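Local coordinates for tryptophane-5-halogenase (Microbispora sp. ATCC PTA-5024, PDB 5UAO), which binds FAD and catalyses the flavin-dependent 5-chlorination of a tryptophan during biosynthesis of the lanthipeptide NAI-107, probably on the peptide itself, at residues 120-125 and 141-146; 251-256 and 422-427; 277-282 and 315-320; 333-338 and 385-390; 433-438 and 474-479. All coordinates share one frame; numbering follows the deposited sequence.

Contact 1: residues 120-125 and 141-146; sequences FDWGTG and EATLQA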
# COMPACT_ATOMS: atom_id res chain seq x y z
N PHE A 120 8.17 6.55 19.37
CA PHE A 120 7.30 5.57 18.72
C PHE A 120 5.79 5.95 18.73
O PHE A 120 4.99 5.26 18.10
CB PHE A 120 7.39 4.23 19.45
CG PHE A 120 8.64 3.44 19.18
CD1 PHE A 120 8.96 3.02 17.86
CD2 PHE A 120 9.45 3.02 20.23
CE1 PHE A 120 10.13 2.28 17.62
CE2 PHE A 120 10.58 2.22 20.01
CZ PHE A 120 10.93 1.86 18.71
N ASP A 121 5.40 6.99 19.48
CA ASP A 121 3.97 7.20 19.86
C ASP A 121 3.15 8.24 19.11
O ASP A 121 2.10 8.74 19.59
CB ASP A 121 3.90 7.62 21.31
CG ASP A 121 4.46 9.01 21.54
OD1 ASP A 121 5.28 9.49 20.71
OD2 ASP A 121 4.10 9.59 22.57
N TRP A 122 3.62 8.61 17.94
CA TRP A 122 2.74 9.27 17.01
C TRP A 122 1.32 8.72 17.01
O TRP A 122 1.15 7.49 16.95
CB TRP A 122 3.28 9.02 15.66
CG TRP A 122 3.90 10.14 15.23
CD1 TRP A 122 5.18 10.53 15.47
CD2 TRP A 122 3.28 11.15 14.46
NE1 TRP A 122 5.41 11.73 14.84
CE2 TRP A 122 4.25 12.13 14.21
CE3 TRP A 122 1.99 11.31 13.93
CZ2 TRP A 122 3.98 13.28 13.45
CZ3 TRP A 122 1.71 12.42 13.18
CH2 TRP A 122 2.71 13.41 12.94
N GLY A 123 0.32 9.58 17.08
CA GLY A 123 -1.03 9.06 17.28
C GLY A 123 -1.52 9.32 18.69
O GLY A 123 -1.84 10.49 19.02
N THR A 124 -1.58 8.27 19.53
CA THR A 124 -2.11 8.48 20.92
C THR A 124 -1.31 9.51 21.73
O THR A 124 -1.90 10.26 22.54
CB THR A 124 -2.24 7.17 21.75
OG1 THR A 124 -2.95 6.19 20.99
CG2 THR A 124 -2.96 7.42 23.10
N GLY A 125 0.01 9.55 21.52
CA GLY A 125 0.87 10.53 22.17
C GLY A 125 1.05 11.88 21.46
O GLY A 125 1.78 12.74 21.95
N GLU A 141 8.97 18.45 21.36
CA GLU A 141 7.68 18.47 22.01
C GLU A 141 6.57 18.04 21.08
O GLU A 141 5.38 18.37 21.32
CB GLU A 141 7.42 19.90 22.61
CG GLU A 141 8.39 20.17 23.78
CD GLU A 141 7.94 21.30 24.71
OE1 GLU A 141 6.92 21.98 24.44
OE2 GLU A 141 8.62 21.50 25.74
N ALA A 142 6.93 17.22 20.07
CA ALA A 142 5.96 16.78 19.14
C ALA A 142 5.01 15.72 19.68
O ALA A 142 3.91 15.57 19.15
CB ALA A 142 6.59 16.27 17.88
N THR A 143 5.43 15.01 20.70
CA THR A 143 4.62 13.97 21.31
C THR A 143 4.97 13.86 22.80
O THR A 143 5.97 14.42 23.27
CB THR A 143 4.82 12.57 20.63
OG1 THR A 143 6.03 11.96 21.09
CG2 THR A 143 4.82 12.59 19.08
N LEU A 144 4.14 13.11 23.54
CA LEU A 144 4.39 12.83 24.96
C LEU A 144 5.66 12.00 25.13
O LEU A 144 6.43 12.32 26.00
CB LEU A 144 3.18 12.09 25.57
CG LEU A 144 3.18 11.66 27.06
CD1 LEU A 144 3.44 12.83 27.98
CD2 LEU A 144 1.89 10.96 27.50
N GLN A 145 5.90 10.97 24.30
CA GLN A 145 7.09 10.17 24.45
C GLN A 145 8.33 11.00 24.16
O GLN A 145 9.40 10.77 24.76
CB GLN A 145 7.07 8.95 23.55
CG GLN A 145 6.45 7.72 24.13
CD GLN A 145 6.59 6.51 23.20
OE1 GLN A 145 6.82 6.65 21.98
NE2 GLN A 145 6.40 5.32 23.77
N ALA A 146 8.20 11.97 23.27
CA ALA A 146 9.35 12.86 23.02
C ALA A 146 9.71 13.61 24.27
O ALA A 146 10.90 13.78 24.55
CB ALA A 146 9.11 13.82 21.88
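Asp121 reaches from the loop after strand 116-119 to the first turn of helix 144-151, meeting Thr143 and Gln145 along its length. Its CB lies 3.1 Å from Gln145 OE1. Next, CG comes against Gln145 CB at 3.3 Å as the two side chains run antiparallel alongside each other, carboxylate and amide planes 30° apart. The first torsion (chi1 69°) seats CG between backbone N and carbonyl carbon, turning the carboxylate onto the helix start. There OD1 accepts a hydrogen bond from Thr143 OG1 at 2.6 Å, on its syn lone pair, while OD2 takes Gln145 N at 2.9 Å from above the carboxylate plane. Thr143 is the N-cap, and its OG1 accepts in turn from Ala146 N (3.1 Å). Leu144 N goes to Gly125 O at 2.9 Å. Gln145 returns OE1 to Phe120 N in a weak bond, with its NE2 held by Pro171 O. Replacing Asp121 by alanine would probably leave Gln145 N and the Thr143 hydroxyl without their acceptor. The amides of Leu144, Gln145 and Ala146 thus each find an acceptor, and the buried carboxylate, placed at the positive end of the helix dipole, is likely to be stabilised as an anion.

Contact 2: residues 251-256 and 422-427; sequences ASSLFT and ETDISG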
# COMPACT_ATOMS: atom_id res chain seq x y z
N ALA A 251 25.25 -0.19 -1.28
CA ALA A 251 26.44 0.55 -0.98
C ALA A 251 26.46 1.96 -1.54
O ALA A 251 27.15 2.79 -1.03
CB ALA A 251 27.66 -0.18 -1.48
N SER A 252 25.75 2.22 -2.62
CA SER A 252 25.63 3.60 -3.08
C SER A 252 24.97 4.49 -2.01
O SER A 252 25.15 5.70 -1.99
CB SER A 252 24.87 3.65 -4.38
OG SER A 252 23.49 3.35 -4.28
N SER A 253 24.18 3.90 -1.13
CA SER A 253 23.50 4.70 -0.08
C SER A 253 24.08 4.51 1.31
O SER A 253 24.02 5.42 2.13
CB SER A 253 22.07 4.32 0.01
OG SER A 253 21.35 4.66 -1.16
N LEU A 254 24.55 3.31 1.60
CA LEU A 254 24.89 2.93 2.94
C LEU A 254 26.35 2.43 2.85
O LEU A 254 26.64 1.38 2.28
CB LEU A 254 23.86 1.89 3.44
CG LEU A 254 22.39 2.39 3.44
CD1 LEU A 254 21.44 1.30 3.89
CD2 LEU A 254 22.27 3.51 4.45
N PHE A 255 27.27 3.27 3.33
CA PHE A 255 28.71 3.09 3.13
C PHE A 255 29.44 2.41 4.31
O PHE A 255 30.64 2.15 4.21
CB PHE A 255 29.40 4.47 3.12
CG PHE A 255 28.93 5.45 2.14
CD1 PHE A 255 28.30 5.08 0.97
CD2 PHE A 255 29.23 6.78 2.34
CE1 PHE A 255 27.94 6.04 0.01
CE2 PHE A 255 28.88 7.75 1.40
CZ PHE A 255 28.23 7.38 0.24
N THR A 256 28.82 2.30 5.48
CA THR A 256 29.52 1.68 6.61
C THR A 256 29.59 0.16 6.48
O THR A 256 28.72 -0.42 5.89
CB THR A 256 28.83 2.04 7.93
OG1 THR A 256 27.47 1.64 7.89
CG2 THR A 256 28.90 3.53 8.17
N GLU A 422 27.55 12.63 -1.65
CA GLU A 422 27.40 11.47 -2.55
C GLU A 422 26.37 10.34 -2.19
O GLU A 422 26.17 9.40 -2.97
CB GLU A 422 28.77 10.86 -2.79
CG GLU A 422 29.91 11.82 -3.20
CD GLU A 422 29.71 12.54 -4.55
OE1 GLU A 422 28.81 12.13 -5.31
OE2 GLU A 422 30.46 13.52 -4.87
N THR A 423 25.75 10.39 -1.00
CA THR A 423 24.76 9.40 -0.61
C THR A 423 23.64 9.36 -1.65
O THR A 423 22.94 10.37 -1.89
CB THR A 423 24.21 9.72 0.80
OG1 THR A 423 25.32 9.71 1.72
CG2 THR A 423 23.09 8.68 1.21
N ASP A 424 23.41 8.17 -2.21
CA ASP A 424 22.35 7.96 -3.18
C ASP A 424 21.02 7.99 -2.42
O ASP A 424 20.80 7.15 -1.55
CB ASP A 424 22.57 6.59 -3.84
CG ASP A 424 21.55 6.22 -4.89
OD1 ASP A 424 20.58 6.95 -5.15
OD2 ASP A 424 21.77 5.11 -5.45
N ILE A 425 20.16 8.95 -2.77
CA ILE A 425 18.83 9.09 -2.24
C ILE A 425 17.78 8.99 -3.36
O ILE A 425 16.64 9.32 -3.15
CB ILE A 425 18.67 10.46 -1.49
CG1 ILE A 425 19.07 11.65 -2.40
CG2 ILE A 425 19.57 10.50 -0.26
CD1 ILE A 425 18.50 12.99 -1.94
N SER A 426 18.15 8.41 -4.50
CA SER A 426 17.31 8.42 -5.68
C SER A 426 15.95 7.91 -5.42
O SER A 426 14.99 8.46 -5.90
CB SER A 426 17.97 7.68 -6.87
OG SER A 426 18.45 6.40 -6.59
N GLY A 427 15.83 6.86 -4.62
CA GLY A 427 14.54 6.19 -4.50
C GLY A 427 13.54 6.94 -3.62
O GLY A 427 12.32 6.59 -3.57
O HOH W 1 26.91 6.94 -3.89
O HOH W 2 26.12 7.25 2.79
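Asp424 carries CG anti to its backbone N (chi1 -179°), and Ser252 holds OG between its own N and carbonyl carbon (chi1 70°). These two settings bring carboxylate and hydroxyl together, Ser252 OG donating to Asp424 OD2 at 2.7 Å on the anti side of that oxygen. The backbones join at the same residues: Asp424 N gives a nearly straight bond (164°) to Ser252 O at 3.0 Å, coming in from above the carbonyl plane. One residue along, Ser253 OG donates to Asp424 O at 2.6 Å and is itself met by Arg398 NE of helix 383-406. Asp424 OD1 accepts from Ser426 N at 2.9 Å, forming an Asx turn in the link between helices 414-422 and 429-437, and Ser426 OG adds a second bond on the syn lone pair. The bonds from Ser252 and Ser253 fasten the loop between strands 247-249 and 258-264 to this link. One water donates to Ser252 O and Glu422 O. A second bridges Ser253 O and Thr423 OG1, which also bonds Ala419 O, and it rests over the centre of the Phe255 ring. At the ring's edge CZ approaches Glu422 C, and Thr423 CG2 lies 3.5 Å from Ser253 O.

Contact 3: residues 277-282 and 315-320; sequences TTMNAG and RRFPGV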
# COMPACT_ATOMS: atom_id res chain seq x y z
N THR A 277 24.70 8.50 17.99
CA THR A 277 25.62 9.64 18.13
C THR A 277 26.51 9.74 16.90
O THR A 277 27.21 8.77 16.57
CB THR A 277 26.50 9.40 19.41
OG1 THR A 277 25.66 9.36 20.59
CG2 THR A 277 27.49 10.43 19.63
N THR A 278 26.58 10.90 16.31
CA THR A 278 27.41 11.09 15.11
C THR A 278 28.89 11.03 15.55
O THR A 278 29.24 11.58 16.59
CB THR A 278 27.13 12.42 14.48
OG1 THR A 278 25.76 12.52 14.06
CG2 THR A 278 27.97 12.66 13.19
N MET A 279 29.72 10.34 14.75
CA MET A 279 31.11 10.09 15.01
C MET A 279 31.86 10.53 13.74
O MET A 279 31.24 10.95 12.75
CB MET A 279 31.36 8.59 15.28
CG MET A 279 30.62 7.98 16.49
SD MET A 279 31.28 8.64 18.03
CE MET A 279 32.65 7.53 18.26
N ASN A 280 33.18 10.51 13.79
CA ASN A 280 33.95 11.11 12.68
C ASN A 280 33.81 10.36 11.36
O ASN A 280 33.87 10.96 10.28
CB ASN A 280 35.44 11.22 13.06
CG ASN A 280 35.69 12.26 14.18
OD1 ASN A 280 34.94 13.19 14.34
ND2 ASN A 280 36.81 12.10 14.91
N ALA A 281 33.66 9.05 11.46
CA ALA A 281 33.56 8.19 10.27
C ALA A 281 32.36 7.24 10.35
O ALA A 281 32.42 6.10 9.84
CB ALA A 281 34.84 7.40 10.18
N GLY A 282 31.23 7.72 10.91
CA GLY A 282 30.04 6.88 11.11
C GLY A 282 29.29 7.34 12.33
O GLY A 282 29.14 8.55 12.54
N ARG A 315 37.76 8.04 23.21
CA ARG A 315 37.72 9.46 23.47
C ARG A 315 36.32 9.97 23.74
O ARG A 315 36.13 10.81 24.63
CB ARG A 315 38.37 10.28 22.33
CG ARG A 315 39.90 10.14 22.31
CD ARG A 315 40.58 11.14 21.32
NE ARG A 315 40.12 10.97 19.93
CZ ARG A 315 40.62 10.06 19.07
NH1 ARG A 315 41.58 9.26 19.44
NH2 ARG A 315 40.18 9.98 17.81
N ARG A 316 35.35 9.53 22.92
CA ARG A 316 34.03 10.08 22.98
C ARG A 316 33.24 9.54 24.22
O ARG A 316 32.37 10.22 24.74
CB ARG A 316 33.27 9.80 21.67
CG ARG A 316 31.87 10.33 21.65
CD ARG A 316 31.80 11.87 21.63
NE ARG A 316 30.41 12.32 21.66
CZ ARG A 316 29.57 12.19 22.70
NH1 ARG A 316 29.93 11.60 23.85
NH2 ARG A 316 28.32 12.67 22.61
N PHE A 317 33.56 8.32 24.62
CA PHE A 317 32.84 7.57 25.67
C PHE A 317 33.88 6.98 26.64
O PHE A 317 34.07 5.76 26.74
CB PHE A 317 32.01 6.45 25.08
CG PHE A 317 30.96 6.92 24.12
CD1 PHE A 317 29.76 7.47 24.58
CD2 PHE A 317 31.16 6.86 22.74
CE1 PHE A 317 28.76 7.91 23.70
CE2 PHE A 317 30.13 7.28 21.85
CZ PHE A 317 28.95 7.80 22.34
N PRO A 318 34.52 7.85 27.42
CA PRO A 318 35.65 7.41 28.26
C PRO A 318 35.23 6.35 29.22
O PRO A 318 34.18 6.44 29.84
CB PRO A 318 36.03 8.69 29.01
CG PRO A 318 35.61 9.79 28.11
CD PRO A 318 34.27 9.30 27.59
N GLY A 319 36.02 5.31 29.28
CA GLY A 319 35.76 4.14 30.11
C GLY A 319 35.22 2.96 29.37
O GLY A 319 35.02 1.91 29.94
N VAL A 320 34.90 3.15 28.07
CA VAL A 320 34.19 2.10 27.32
C VAL A 320 35.17 0.94 27.14
O VAL A 320 36.34 1.17 26.95
CB VAL A 320 33.68 2.63 25.95
CG1 VAL A 320 34.83 2.99 25.01
CG2 VAL A 320 32.74 1.64 25.28
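Thr277 and Met279, on strand 274-279 near the turn to its hairpin partner 282-288, receive Arg316 at the end of helix 306-316 and Phe317 just after it. No hydrogen bond crosses between the segments, and the direct contacts are van der Waals ones. In Met279 a chi2 of -69° turns SD toward the helix end, and a chi3 of -85° brings the methyl CE near Arg316 CB. SD then lies 4.0 Å from Arg316 CG and 4.2 Å from Phe317 CE2. Thr277 comes head-on from the strand: its CG2 is 3.8 Å from Arg316 NH2, and its OG1 stands at the edge of the Phe317 ring, 4.0 Å from CZ. Arg316 and Phe317 also pack on each other, Arg316 CG sitting 3.5 Å above the plane of the Phe317 ring near its rim. On the sheet side, Phe317 touches Cys284 and Leu295 on the two following strands.

Polar links run through Glu108, at the end of the neighbouring strand 104-108, one of whose carboxylate oxygens takes Thr277 OG1 while the other forms a salt bridge with Arg316 NH2.

Within the segments, Met279 N bonds to Gly282 O across the hairpin turn, and a type II turn from Phe317 to Val320 leads the chain away from the helix. Helix end and sheet thus touch without a direct hydrogen bond, mainly by van der Waals packing, while one shared carboxylate probably holds the threonine hydroxyl and the arginine charge in place together.

Contact 4: residues 333-338 and 385-390; sequences HREAWR and AANQAL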
# COMPACT_ATOMS: atom_id res chain seq x y z
N HIS A 333 19.50 -9.96 -1.07
CA HIS A 333 19.47 -10.85 -2.21
C HIS A 333 18.24 -10.60 -3.07
O HIS A 333 17.29 -9.95 -2.64
CB HIS A 333 19.56 -12.26 -1.76
CG HIS A 333 20.89 -12.59 -1.18
ND1 HIS A 333 21.24 -12.27 0.12
CD2 HIS A 333 21.97 -13.16 -1.73
CE1 HIS A 333 22.47 -12.67 0.35
NE2 HIS A 333 22.94 -13.21 -0.77
N ARG A 334 18.31 -11.05 -4.32
CA ARG A 334 17.24 -10.82 -5.29
C ARG A 334 15.98 -11.46 -4.79
O ARG A 334 14.91 -10.90 -4.93
CB ARG A 334 17.63 -11.39 -6.66
CG ARG A 334 16.88 -10.86 -7.88
CD ARG A 334 17.44 -11.48 -9.15
NE ARG A 334 17.55 -12.97 -9.03
CZ ARG A 334 18.29 -13.76 -9.85
NH1 ARG A 334 18.97 -13.24 -10.88
NH2 ARG A 334 18.33 -15.08 -9.68
N GLU A 335 16.12 -12.63 -4.17
CA GLU A 335 14.96 -13.37 -3.71
C GLU A 335 15.28 -13.93 -2.35
O GLU A 335 16.45 -14.22 -2.04
CB GLU A 335 14.70 -14.54 -4.69
CG GLU A 335 14.69 -14.18 -6.18
CD GLU A 335 14.25 -15.36 -7.04
OE1 GLU A 335 15.09 -16.25 -7.22
OE2 GLU A 335 13.06 -15.41 -7.45
N ALA A 336 14.25 -14.12 -1.55
CA ALA A 336 14.36 -14.79 -0.28
C ALA A 336 13.95 -16.25 -0.29
O ALA A 336 14.37 -17.05 0.59
CB ALA A 336 13.53 -14.04 0.78
N TRP A 337 13.04 -16.60 -1.21
CA TRP A 337 12.47 -17.92 -1.26
C TRP A 337 12.64 -18.46 -2.66
O TRP A 337 12.21 -17.82 -3.65
CB TRP A 337 11.01 -17.87 -0.92
CG TRP A 337 10.26 -19.14 -0.76
CD1 TRP A 337 10.57 -20.39 -1.27
CD2 TRP A 337 9.02 -19.29 -0.08
NE1 TRP A 337 9.66 -21.28 -0.89
CE2 TRP A 337 8.67 -20.66 -0.18
CE3 TRP A 337 8.18 -18.41 0.65
CZ2 TRP A 337 7.51 -21.19 0.40
CZ3 TRP A 337 6.99 -18.91 1.26
CH2 TRP A 337 6.67 -20.32 1.13
N ARG A 338 13.22 -19.64 -2.74
CA ARG A 338 13.28 -20.37 -3.98
C ARG A 338 13.15 -21.88 -3.75
O ARG A 338 13.92 -22.51 -3.02
CB ARG A 338 14.57 -20.08 -4.68
CG ARG A 338 14.57 -20.61 -6.10
CD ARG A 338 15.64 -19.91 -6.88
NE ARG A 338 15.57 -20.23 -8.28
CZ ARG A 338 15.39 -19.34 -9.24
NH1 ARG A 338 15.30 -18.05 -8.97
NH2 ARG A 338 15.33 -19.76 -10.50
N ALA A 385 5.35 -14.04 -4.51
CA ALA A 385 4.67 -13.04 -3.67
C ALA A 385 5.53 -12.68 -2.48
O ALA A 385 5.61 -11.49 -2.10
CB ALA A 385 3.35 -13.54 -3.17
N ALA A 386 6.12 -13.70 -1.86
CA ALA A 386 6.99 -13.52 -0.70
C ALA A 386 8.17 -12.69 -1.11
O ALA A 386 8.50 -11.73 -0.43
CB ALA A 386 7.46 -14.87 -0.14
N ASN A 387 8.80 -13.01 -2.25
CA ASN A 387 9.97 -12.26 -2.67
C ASN A 387 9.75 -10.79 -2.96
O ASN A 387 10.62 -9.92 -2.65
CB ASN A 387 10.61 -12.91 -3.88
CG ASN A 387 11.19 -14.29 -3.55
OD1 ASN A 387 11.55 -14.54 -2.41
ND2 ASN A 387 11.30 -15.15 -4.54
N GLN A 388 8.65 -10.50 -3.66
CA GLN A 388 8.28 -9.13 -3.93
C GLN A 388 7.94 -8.34 -2.69
O GLN A 388 8.26 -7.18 -2.59
CB GLN A 388 7.06 -9.10 -4.91
CG GLN A 388 7.46 -9.51 -6.30
CD GLN A 388 6.26 -9.61 -7.25
OE1 GLN A 388 5.10 -9.52 -6.84
NE2 GLN A 388 6.55 -9.88 -8.52
N ALA A 389 7.28 -8.96 -1.72
CA ALA A 389 6.90 -8.25 -0.52
C ALA A 389 8.14 -7.91 0.28
O ALA A 389 8.30 -6.75 0.78
CB ALA A 389 5.95 -9.09 0.34
N LEU A 390 9.03 -8.88 0.39
CA LEU A 390 10.28 -8.62 1.13
C LEU A 390 11.21 -7.61 0.45
O LEU A 390 11.79 -6.74 1.13
CB LEU A 390 11.02 -9.94 1.43
CG LEU A 390 10.38 -10.70 2.61
CD1 LEU A 390 10.80 -12.17 2.62
CD2 LEU A 390 10.66 -10.01 3.93
O HOH W 3 13.32 -10.64 -2.60
O HOH W 4 10.47 -14.23 -7.23
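The Asn387 amide meets the backbone of Trp337 almost within its own plane. ND2 donates at 3.0 Å to Trp337 O, which lies in the amide plane, and OD1 accepts from Trp337 N at 2.8 Å on a lone pair. A second donor comes from above that plane, Ala336 N reaching OD1 at 2.9 Å from 58° out. The other flat groups are placed by their surroundings. At the Trp337 indole, Ala386 CB comes obliquely to CE3 at 3.7 Å, the ring of Phe227 meets it at about 80°, and NE1 bonds Gly339 O. The Arg338 guanidinium takes Glu335 OE1 at its edge in a salt bridge and has a second acid in Asp210.

Strand 337-338 is an edge strand of its sheet within this chain, so the side chain from helix 383-406 bonds to the N-H and C=O of a strand that has a strand partner, 341-343, on the other side. Further along the helix, Leu390 CD1 packs on Ala336 CB at 3.8 Å. Two waters bridge the segments: one donates to Arg334 O and Asn387 O, the other joins Glu335 OE2 to Asn387 ND2.

A leucine in place of Asn387 would probably leave the amides of Ala336 and Trp337 and the carbonyl of Trp337 without these partners at a buried site. Three bonds to one amide probably fix its rotation, the oxygen turned to the two N-H groups and the nitrogen to the carbonyl.

Contact 5: residues 433-438 and 474-479; sequences RLFAAG and VPARLL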
# COMPACT_ATOMS: atom_id res chain seq x y z
N ARG A 433 11.05 16.00 -2.63
CA ARG A 433 10.54 17.16 -3.39
C ARG A 433 9.19 17.55 -2.92
O ARG A 433 8.87 18.77 -2.88
CB ARG A 433 10.51 16.89 -4.89
CG ARG A 433 11.89 16.68 -5.48
CD ARG A 433 12.00 17.08 -6.94
NE ARG A 433 13.13 16.42 -7.62
CZ ARG A 433 13.12 15.16 -8.10
NH1 ARG A 433 12.05 14.35 -7.98
NH2 ARG A 433 14.22 14.68 -8.69
N LEU A 434 8.37 16.57 -2.52
CA LEU A 434 7.07 16.85 -1.91
C LEU A 434 7.23 17.57 -0.56
O LEU A 434 6.59 18.63 -0.28
CB LEU A 434 6.31 15.58 -1.69
CG LEU A 434 5.69 14.80 -2.87
CD1 LEU A 434 4.81 13.64 -2.37
CD2 LEU A 434 4.86 15.69 -3.79
N PHE A 435 8.08 16.98 0.29
CA PHE A 435 8.43 17.56 1.59
C PHE A 435 8.82 19.04 1.53
O PHE A 435 8.30 19.86 2.29
CB PHE A 435 9.60 16.80 2.18
CG PHE A 435 10.09 17.35 3.50
CD1 PHE A 435 9.50 16.95 4.69
CD2 PHE A 435 11.15 18.22 3.56
CE1 PHE A 435 9.97 17.38 5.89
CE2 PHE A 435 11.60 18.67 4.77
CZ PHE A 435 10.99 18.26 5.93
N ALA A 436 9.74 19.35 0.64
CA ALA A 436 10.27 20.70 0.49
C ALA A 436 9.19 21.74 0.24
O ALA A 436 9.25 22.89 0.75
CB ALA A 436 11.29 20.73 -0.62
N ALA A 437 8.19 21.34 -0.54
CA ALA A 437 7.16 22.25 -0.98
C ALA A 437 6.19 22.50 0.15
O ALA A 437 5.38 23.43 0.09
CB ALA A 437 6.43 21.67 -2.21
N GLY A 438 6.21 21.66 1.18
CA GLY A 438 5.32 21.86 2.35
C GLY A 438 5.45 20.78 3.39
O GLY A 438 4.85 19.70 3.27
N VAL A 474 16.46 20.18 7.31
CA VAL A 474 16.41 20.14 5.84
C VAL A 474 15.42 21.25 5.38
O VAL A 474 14.28 21.28 5.85
CB VAL A 474 15.93 18.75 5.39
CG1 VAL A 474 15.51 18.76 3.95
CG2 VAL A 474 17.06 17.73 5.63
N PRO A 475 15.85 22.16 4.50
CA PRO A 475 15.01 23.33 4.17
C PRO A 475 13.67 22.92 3.59
O PRO A 475 13.62 22.01 2.74
CB PRO A 475 15.83 24.07 3.10
CG PRO A 475 17.20 23.55 3.20
CD PRO A 475 17.09 22.14 3.71
N ALA A 476 12.60 23.56 4.04
CA ALA A 476 11.28 23.34 3.49
C ALA A 476 10.39 24.46 3.88
O ALA A 476 10.73 25.17 4.80
CB ALA A 476 10.71 22.02 3.97
N ARG A 477 9.29 24.66 3.13
CA ARG A 477 8.24 25.56 3.52
C ARG A 477 7.46 24.87 4.60
O ARG A 477 6.89 23.81 4.37
CB ARG A 477 7.29 25.89 2.37
CG ARG A 477 7.92 26.70 1.25
CD ARG A 477 7.10 27.95 0.96
NE ARG A 477 7.10 28.32 -0.45
CZ ARG A 477 6.09 28.10 -1.31
NH1 ARG A 477 4.96 27.52 -0.93
NH2 ARG A 477 6.22 28.49 -2.58
N LEU A 478 7.45 25.48 5.79
CA LEU A 478 6.73 24.93 6.92
C LEU A 478 5.27 25.25 6.75
O LEU A 478 4.89 26.40 6.50
CB LEU A 478 7.27 25.47 8.25
CG LEU A 478 6.76 24.74 9.48
CD1 LEU A 478 7.23 23.29 9.49
CD2 LEU A 478 7.18 25.43 10.78
N LEU A 479 4.44 24.25 6.91
CA LEU A 479 3.04 24.48 6.81
C LEU A 479 2.54 25.35 7.99
O LEU A 479 2.99 25.21 9.16
CB LEU A 479 2.23 23.18 6.75
CG LEU A 479 2.43 22.21 5.54
CD1 LEU A 479 1.76 20.87 5.86
CD2 LEU A 479 1.91 22.77 4.22
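Phe435 and Ala476 meet where the loop 474-479 crosses the end of helix 429-437. The ring stands off the helix with CG anti to the backbone N (chi1 177°), and its leading corner, CE2, makes the nearest contacts with the loop. Ala476 CB approaches that atom obliquely at 3.6 Å. Val474 offers CG1 at 4.0 Å, while its carbonyl oxygen lies in the ring plane at the edge, 3.9 Å from CE2. Leu469 and Leu470 of helix 461-471 also pack on the ring, which is therefore shared between a helix and a loop.

Ala436, by contrast, turns its methyl group off the loop and presents its carbonyl. Arg477 N donates to Ala436 O at 3.0 Å, nearly straight at 168° and tilted 26° from the carbonyl plane, and Ala476 CA brings a C-H to the same oxygen.

At Gly438, where the chain leaves helical geometry with positive phi, the backbone meets both backbone and side chain. Its CA makes a C-H contact to Arg477 O at 3.2 Å, and Leu479 lays CD2 alongside at 4.0 Å from Gly438 CA. A CB on Gly438 would come tightly against that methyl.

Arg477 bends away toward the second subunit, where NH2 of this poorly ordered side chain forms a salt bridge with Asp379 of that chain. Arg433 likewise bonds Asp384 of the second subunit, and Ala436 packs on its Pro380. A carbonyl at the helix end, where in-helix N-H donors run out, thus gains one from a loop, while the arginine charges of both segments are probably paired across the dimer interface.

Contacts 1, 4 and 3 stand back from the flavin cofactor: the side chains of Phe120, Ala336 and Met279 are about 10, 12 and 13 Å from the FAD. Along the chain, contacts 3 and 4 are nested inside the loop that contact 2 closes; the nearest atoms of contacts 2 and 3 are about 5 Å apart. Helix 383-406 runs from contact 4 to contact 2, whose Ser253 it meets through Arg398, and the chain then continues into helix 429-437 of contact 5; the nearest atoms of contacts 2 and 5 are about 7 Å apart. Contacts 4 and 5, with centres 35 Å apart, both touch the second subunit. There helix 383-406 of one chain faces helix 429-437 of the other.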